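Local atomic coordinates of protein-glutamine gamma-glutamyltransferase 2 (Pagrus major, PDB entry 1G0D), a protein that probably catalyses the calcium-dependent cross-linking of peptide-bound glutamine to lysine or other primary amines. Residues L60-R65 against M204-R209; V72-G77 against W82-Q87. All coordinates share one frame; numbering follows the deposited sequence.

Contact 1: residues L60-R65 against M204-R209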
loop_
_atom_site.group_PDB
_atom_site.type_symbol
_atom_site.label_atom_id
_atom_site.label_comp_id
_atom_site.label_asym_id
_atom_site.label_seq_id
_atom_site.Cartn_x
_atom_site.Cartn_y
_atom_site.Cartn_z
ATOM N N LEU A 60 -28.020 -11.678 19.471
ATOM C CA LEU A 60 -27.068 -11.695 18.384
ATOM C C LEU A 60 -26.074 -12.840 18.470
ATOM O O LEU A 60 -25.661 -13.223 19.549
ATOM C CB LEU A 60 -26.304 -10.385 18.398
ATOM C CG LEU A 60 -27.028 -9.075 18.103
ATOM C CD1 LEU A 60 -26.206 -7.933 18.626
ATOM C CD2 LEU A 60 -27.210 -8.923 16.609
ATOM N N HIS A 61 -25.670 -13.379 17.330
ATOM C CA HIS A 61 -24.703 -14.482 17.315
ATOM C C HIS A 61 -23.559 -14.151 16.378
ATOM O O HIS A 61 -23.760 -13.735 15.232
ATOM C CB HIS A 61 -25.345 -15.801 16.863
ATOM C CG HIS A 61 -26.575 -16.163 17.631
ATOM N ND1 HIS A 61 -26.533 -16.915 18.787
ATOM C CD2 HIS A 61 -27.873 -15.804 17.467
ATOM C CE1 HIS A 61 -27.743 -16.995 19.305
ATOM N NE2 HIS A 61 -28.576 -16.330 18.522
ATOM N N LEU A 62 -22.354 -14.349 16.890
ATOM C CA LEU A 62 -21.118 -14.088 16.157
ATOM C C LEU A 62 -20.249 -15.363 16.161
ATOM O O LEU A 62 -20.158 -16.054 17.179
ATOM C CB LEU A 62 -20.343 -12.941 16.840
ATOM C CG LEU A 62 -20.079 -11.596 16.138
ATOM C CD1 LEU A 62 -18.898 -10.930 16.798
ATOM C CD2 LEU A 62 -19.811 -11.779 14.653
ATOM N N GLY A 63 -19.620 -15.679 15.033
ATOM C CA GLY A 63 -18.760 -16.844 15.005
ATOM C C GLY A 63 -19.444 -18.034 14.415
ATOM O O GLY A 63 -20.649 -18.214 14.619
ATOM N N LYS A 64 -18.661 -18.844 13.700
ATOM C CA LYS A 64 -19.148 -20.054 13.011
ATOM C C LYS A 64 -19.669 -21.098 13.968
ATOM O O LYS A 64 -20.324 -22.036 13.555
ATOM C CB LYS A 64 -18.047 -20.690 12.147
ATOM C CG LYS A 64 -18.003 -20.189 10.684
ATOM C CD LYS A 64 -17.750 -18.648 10.592
ATOM C CE LYS A 64 -16.378 -18.259 9.987
ATOM N NZ LYS A 64 -15.812 -17.024 10.648
ATOM N N ARG A 65 -19.373 -20.917 15.245
ATOM C CA ARG A 65 -19.819 -21.832 16.274
ATOM C C ARG A 65 -20.326 -21.038 17.457
ATOM O O ARG A 65 -20.146 -21.444 18.592
ATOM C CB ARG A 65 -18.659 -22.707 16.729
ATOM C CG ARG A 65 -18.384 -23.875 15.815
ATOM C CD ARG A 65 -17.101 -24.581 16.190
ATOM N NE ARG A 65 -15.943 -23.720 15.988
ATOM C CZ ARG A 65 -15.468 -22.868 16.899
ATOM N NH1 ARG A 65 -14.399 -22.132 16.606
ATOM N NH2 ARG A 65 -16.047 -22.748 18.098
ATOM N N MET A 204 -11.727 -16.008 21.376
ATOM C CA MET A 204 -10.923 -14.904 21.865
ATOM C C MET A 204 -10.626 -13.964 20.696
ATOM O O MET A 204 -10.712 -12.757 20.839
ATOM C CB MET A 204 -9.626 -15.436 22.459
ATOM C CG MET A 204 -8.803 -14.458 23.273
ATOM S SD MET A 204 -7.244 -15.275 23.810
ATOM C CE MET A 204 -6.232 -13.842 24.209
ATOM N N ASP A 205 -10.285 -14.517 19.538
ATOM C CA ASP A 205 -10.004 -13.700 18.364
ATOM C C ASP A 205 -11.221 -12.846 18.009
ATOM O O ASP A 205 -11.076 -11.672 17.686
ATOM C CB ASP A 205 -9.655 -14.571 17.162
ATOM C CG ASP A 205 -9.614 -13.784 15.856
ATOM O OD1 ASP A 205 -8.774 -12.856 15.740
ATOM O OD2 ASP A 205 -10.413 -14.085 14.935
ATOM N N ILE A 206 -12.422 -13.426 18.053
ATOM C CA ILE A 206 -13.610 -12.649 17.722
ATOM C C ILE A 206 -13.779 -11.503 18.715
ATOM O O ILE A 206 -14.101 -10.354 18.357
ATOM C CB ILE A 206 -14.887 -13.542 17.700
ATOM C CG1 ILE A 206 -14.904 -14.368 16.413
ATOM C CG2 ILE A 206 -16.158 -12.698 17.697
ATOM C CD1 ILE A 206 -16.086 -15.318 16.289
ATOM N N GLU A 207 -13.526 -11.805 19.973
ATOM C CA GLU A 207 -13.679 -10.792 20.986
ATOM C C GLU A 207 -12.700 -9.638 20.794
ATOM O O GLU A 207 -12.943 -8.532 21.251
ATOM C CB GLU A 207 -13.533 -11.456 22.354
ATOM C CG GLU A 207 -14.480 -12.665 22.512
ATOM C CD GLU A 207 -14.569 -13.197 23.931
ATOM O OE1 GLU A 207 -13.524 -13.585 24.492
ATOM O OE2 GLU A 207 -15.692 -13.239 24.478
ATOM N N HIS A 208 -11.607 -9.878 20.080
ATOM C CA HIS A 208 -10.601 -8.840 19.868
ATOM C C HIS A 208 -10.828 -8.037 18.600
ATOM O O HIS A 208 -10.115 -7.059 18.338
ATOM C CB HIS A 208 -9.227 -9.488 19.779
ATOM C CG HIS A 208 -8.653 -9.861 21.101
ATOM N ND1 HIS A 208 -9.199 -10.841 21.904
ATOM C CD2 HIS A 208 -7.617 -9.344 21.798
ATOM C CE1 HIS A 208 -8.526 -10.908 23.037
ATOM N NE2 HIS A 208 -7.559 -10.010 22.996
ATOM N N ARG A 209 -11.799 -8.469 17.799
ATOM C CA ARG A 209 -12.099 -7.812 16.549
ATOM C C ARG A 209 -12.762 -6.427 16.670
ATOM O O ARG A 209 -13.084 -5.786 15.673
ATOM C CB ARG A 209 -12.954 -8.751 15.708
ATOM C CG ARG A 209 -12.150 -9.859 15.087
ATOM C CD ARG A 209 -12.893 -10.479 13.905
ATOM N NE ARG A 209 -12.233 -11.729 13.517
ATOM C CZ ARG A 209 -12.688 -12.604 12.624
ATOM N NH1 ARG A 209 -13.824 -12.403 11.988
ATOM N NH2 ARG A 209 -11.993 -13.692 12.377
#
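L62, the last residue of strand 55-62 in the N-terminal beta-sandwich, and G63 just after it meet I206 of helix 202-208 in the catalytic core, so this is a small piece of the interface between two domains. I206 carries the contact with both of its branches. CG2, anti to the backbone N, reaches CD1 of L62 at 3.4 Å, while the longer CG1 branch carries CD1 to the CA of G63 at 3.3 Å. A beta-branched residue suits the place because it presents two methyls to two neighbours at once. Glycine suits position 63 for two reasons: a beta carbon there would collide with I206 CD1, and at these backbone angles (phi 99°, psi 145°) it would also press on the carbonyl O of L62. No hydrogen bond joins the two segments directly. Polar linkage runs instead through D193, whose carboxylate takes salt bridges from both K64 and R209 and so draws the two basic side chains together beside the apolar patch. R209 is steadied from within its own segment, where its NH2 reaches OD2 of D205 at 3.0 Å, nearly along the C-O axis of that oxygen, which itself lies 25° out of the guanidinium plane of R209.

Contact 2: residues V72-G77 against W82-Q87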
loop_
_atom_site.group_PDB
_atom_site.type_symbol
_atom_site.label_atom_id
_atom_site.label_comp_id
_atom_site.label_asym_id
_atom_site.label_seq_id
_atom_site.Cartn_x
_atom_site.Cartn_y
_atom_site.Cartn_z
ATOM N N VAL A 72 -29.339 -8.478 23.153
ATOM C CA VAL A 72 -29.572 -7.047 23.039
ATOM C C VAL A 72 -30.657 -6.461 24.004
ATOM O O VAL A 72 -31.807 -6.929 24.032
ATOM C CB VAL A 72 -29.920 -6.736 21.573
ATOM C CG1 VAL A 72 -30.171 -5.273 21.376
ATOM C CG2 VAL A 72 -28.780 -7.166 20.699
ATOM N N GLN A 73 -30.269 -5.437 24.788
ATOM C CA GLN A 73 -31.138 -4.736 25.747
ATOM C C GLN A 73 -32.455 -4.208 25.186
ATOM O O GLN A 73 -32.556 -3.887 24.010
ATOM C CB GLN A 73 -30.398 -3.545 26.332
ATOM C CG GLN A 73 -29.273 -3.850 27.299
ATOM C CD GLN A 73 -28.494 -2.576 27.641
ATOM O OE1 GLN A 73 -28.231 -2.271 28.812
ATOM N NE2 GLN A 73 -28.135 -1.813 26.605
ATOM N N LYS A 74 -33.440 -4.048 26.062
ATOM C CA LYS A 74 -34.767 -3.593 25.656
ATOM C C LYS A 74 -34.917 -2.098 25.451
ATOM O O LYS A 74 -35.849 -1.647 24.753
ATOM C CB LYS A 74 -35.831 -4.083 26.640
ATOM C CG LYS A 74 -37.145 -4.529 25.952
ATOM C CD LYS A 74 -37.047 -5.944 25.372
ATOM C CE LYS A 74 -36.920 -7.004 26.468
ATOM N NZ LYS A 74 -36.885 -8.369 25.881
ATOM N N GLU A 75 -34.030 -1.329 26.065
ATOM C CA GLU A 75 -34.055 0.102 25.853
ATOM C C GLU A 75 -32.883 0.808 26.497
ATOM O O GLU A 75 -31.797 0.230 26.586
ATOM C CB GLU A 75 -35.378 0.700 26.330
ATOM C CG GLU A 75 -36.316 1.150 25.176
ATOM C CD GLU A 75 -35.895 2.462 24.485
ATOM O OE1 GLU A 75 -35.038 3.187 25.034
ATOM O OE2 GLU A 75 -36.407 2.780 23.388
ATOM N N HIS A 76 -33.114 2.034 26.929
ATOM C CA HIS A 76 -32.119 2.896 27.587
ATOM C C HIS A 76 -30.970 1.988 27.991
ATOM O O HIS A 76 -30.868 1.611 29.164
ATOM C CB HIS A 76 -32.728 3.568 28.837
ATOM C CG HIS A 76 -33.795 4.577 28.536
ATOM N ND1 HIS A 76 -34.869 4.831 29.369
ATOM C CD2 HIS A 76 -33.953 5.389 27.480
ATOM C CE1 HIS A 76 -35.651 5.748 28.843
ATOM N NE2 HIS A 76 -35.112 6.104 27.691
ATOM N N GLY A 77 -30.127 1.645 27.040
ATOM C CA GLY A 77 -29.021 0.737 27.331
ATOM C C GLY A 77 -27.767 1.464 27.795
ATOM O O GLY A 77 -27.787 2.696 27.857
ATOM N N TRP A 82 -25.336 -2.994 23.498
ATOM C CA TRP A 82 -26.228 -3.077 22.333
ATOM C C TRP A 82 -27.664 -2.918 22.878
ATOM O O TRP A 82 -27.961 -3.374 23.975
ATOM C CB TRP A 82 -26.140 -4.465 21.683
ATOM C CG TRP A 82 -25.151 -4.676 20.578
ATOM C CD1 TRP A 82 -23.850 -5.099 20.710
ATOM C CD2 TRP A 82 -25.406 -4.625 19.168
ATOM N NE1 TRP A 82 -23.286 -5.317 19.472
ATOM C CE2 TRP A 82 -24.214 -5.038 18.507
ATOM C CE3 TRP A 82 -26.525 -4.272 18.392
ATOM C CZ2 TRP A 82 -24.111 -5.109 17.122
ATOM C CZ3 TRP A 82 -26.421 -4.342 17.007
ATOM C CH2 TRP A 82 -25.212 -4.762 16.386
ATOM N N TRP A 83 -28.561 -2.279 22.136
ATOM C CA TRP A 83 -29.950 -2.162 22.601
ATOM C C TRP A 83 -30.855 -1.786 21.447
ATOM O O TRP A 83 -30.386 -1.304 20.413
ATOM C CB TRP A 83 -30.091 -1.137 23.730
ATOM C CG TRP A 83 -29.801 0.267 23.334
ATOM C CD1 TRP A 83 -28.576 0.891 23.334
ATOM C CD2 TRP A 83 -30.754 1.251 22.930
ATOM N NE1 TRP A 83 -28.719 2.208 22.958
ATOM C CE2 TRP A 83 -30.048 2.460 22.703
ATOM C CE3 TRP A 83 -32.145 1.238 22.741
ATOM C CZ2 TRP A 83 -30.676 3.638 22.298
ATOM C CZ3 TRP A 83 -32.769 2.417 22.345
ATOM C CH2 TRP A 83 -32.027 3.606 22.128
ATOM N N PHE A 84 -32.155 -2.023 21.607
ATOM C CA PHE A 84 -33.091 -1.717 20.540
ATOM C C PHE A 84 -34.328 -0.987 20.978
ATOM O O PHE A 84 -34.707 -0.985 22.128
ATOM C CB PHE A 84 -33.489 -3.008 19.790
ATOM C CG PHE A 84 -34.508 -3.878 20.514
ATOM C CD1 PHE A 84 -35.835 -3.899 20.102
ATOM C CD2 PHE A 84 -34.120 -4.715 21.567
ATOM C CE1 PHE A 84 -36.756 -4.730 20.720
ATOM C CE2 PHE A 84 -35.033 -5.553 22.193
ATOM C CZ PHE A 84 -36.357 -5.559 21.763
ATOM N N ASN A 85 -34.965 -0.343 20.034
ATOM C CA ASN A 85 -36.182 0.359 20.346
ATOM C C ASN A 85 -37.185 -0.280 19.403
ATOM O O ASN A 85 -36.899 -0.527 18.242
ATOM C CB ASN A 85 -35.983 1.846 20.078
ATOM C CG ASN A 85 -37.246 2.543 19.673
ATOM O OD1 ASN A 85 -37.571 2.638 18.474
ATOM N ND2 ASN A 85 -37.977 3.054 20.668
ATOM N N GLN A 86 -38.359 -0.579 19.914
ATOM C CA GLN A 86 -39.355 -1.217 19.099
ATOM C C GLN A 86 -40.584 -0.337 18.964
ATOM O O GLN A 86 -40.986 0.290 19.935
ATOM C CB GLN A 86 -39.715 -2.529 19.772
ATOM C CG GLN A 86 -41.068 -3.095 19.434
ATOM C CD GLN A 86 -41.462 -4.214 20.374
ATOM O OE1 GLN A 86 -42.474 -4.870 20.167
ATOM N NE2 GLN A 86 -40.668 -4.432 21.420
ATOM N N GLN A 87 -41.156 -0.236 17.771
ATOM C CA GLN A 87 -42.392 0.522 17.618
ATOM C C GLN A 87 -43.253 -0.006 16.504
ATOM O O GLN A 87 -42.764 -0.480 15.489
ATOM C CB GLN A 87 -42.163 2.012 17.432
ATOM C CG GLN A 87 -41.399 2.464 16.255
ATOM C CD GLN A 87 -40.988 3.928 16.433
ATOM O OE1 GLN A 87 -41.802 4.838 16.215
ATOM N NE2 GLN A 87 -39.731 4.163 16.854
#
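E75 and N85 help tie the loop after strand 68-72 to strand 83-88, the outermost strand of the other sheet of the N-terminal beta-sandwich. Their side chains run side by side and point the same way, but the carboxylate and amide planes stand 89° apart. N85 ND2 gives OE2 of E75 a fairly straight hydrogen bond of 3.2 Å, with the oxygen lying in the plane of the amide. The other oxygen, OE1, lies 3.6 Å from CZ3 of the W83 indole, whose ring is tilted 47° to the carboxylate. Without that carboxylate, as with an alanine here, N85 ND2 is likely to lose this acceptor and W83 CZ3 its polar neighbour. K74 suits its place because its long apolar chain can lie alongside buried F84, CD 3.7 Å from CZ, while NZ reaches a salt bridge with E57. V72 has CG1 anti to the backbone N, which sets that methyl 3.4 Å from the CA of W83 and 4.0 Å from CD2 of F84; CG2 packs on CB of W82. Along the backbone, Q73 and W83 form a single bridge, Q73 N bonding to W82 O and F84 N to Q73 O, the parallel pattern. Apolar groups therefore pack on the buried side, and the E75-N85 hydrogen bond holds the loop nearer solvent.

Contact 1 joins two domains, whereas contact 2 lies within the N-terminal sandwich, binding the loop that leaves strand 68-72 to strand 83-88 at the edge of the other sheet. The residues that touch in contact 1 are all buried, and their meeting is purely apolar, with ionic links to D193 beside it. Contact 2 is only partly buried and combines backbone bonds, side-chain bonds and aromatic packing. The two meet through L60, in the same segment as the touching L62 and G63, which sets its CD1 3.4 Å from CG2 of V72 and also packs on W82. Strand 55-62 thus faces the catalytic core at its end and, through L60, packs inside the sandwich.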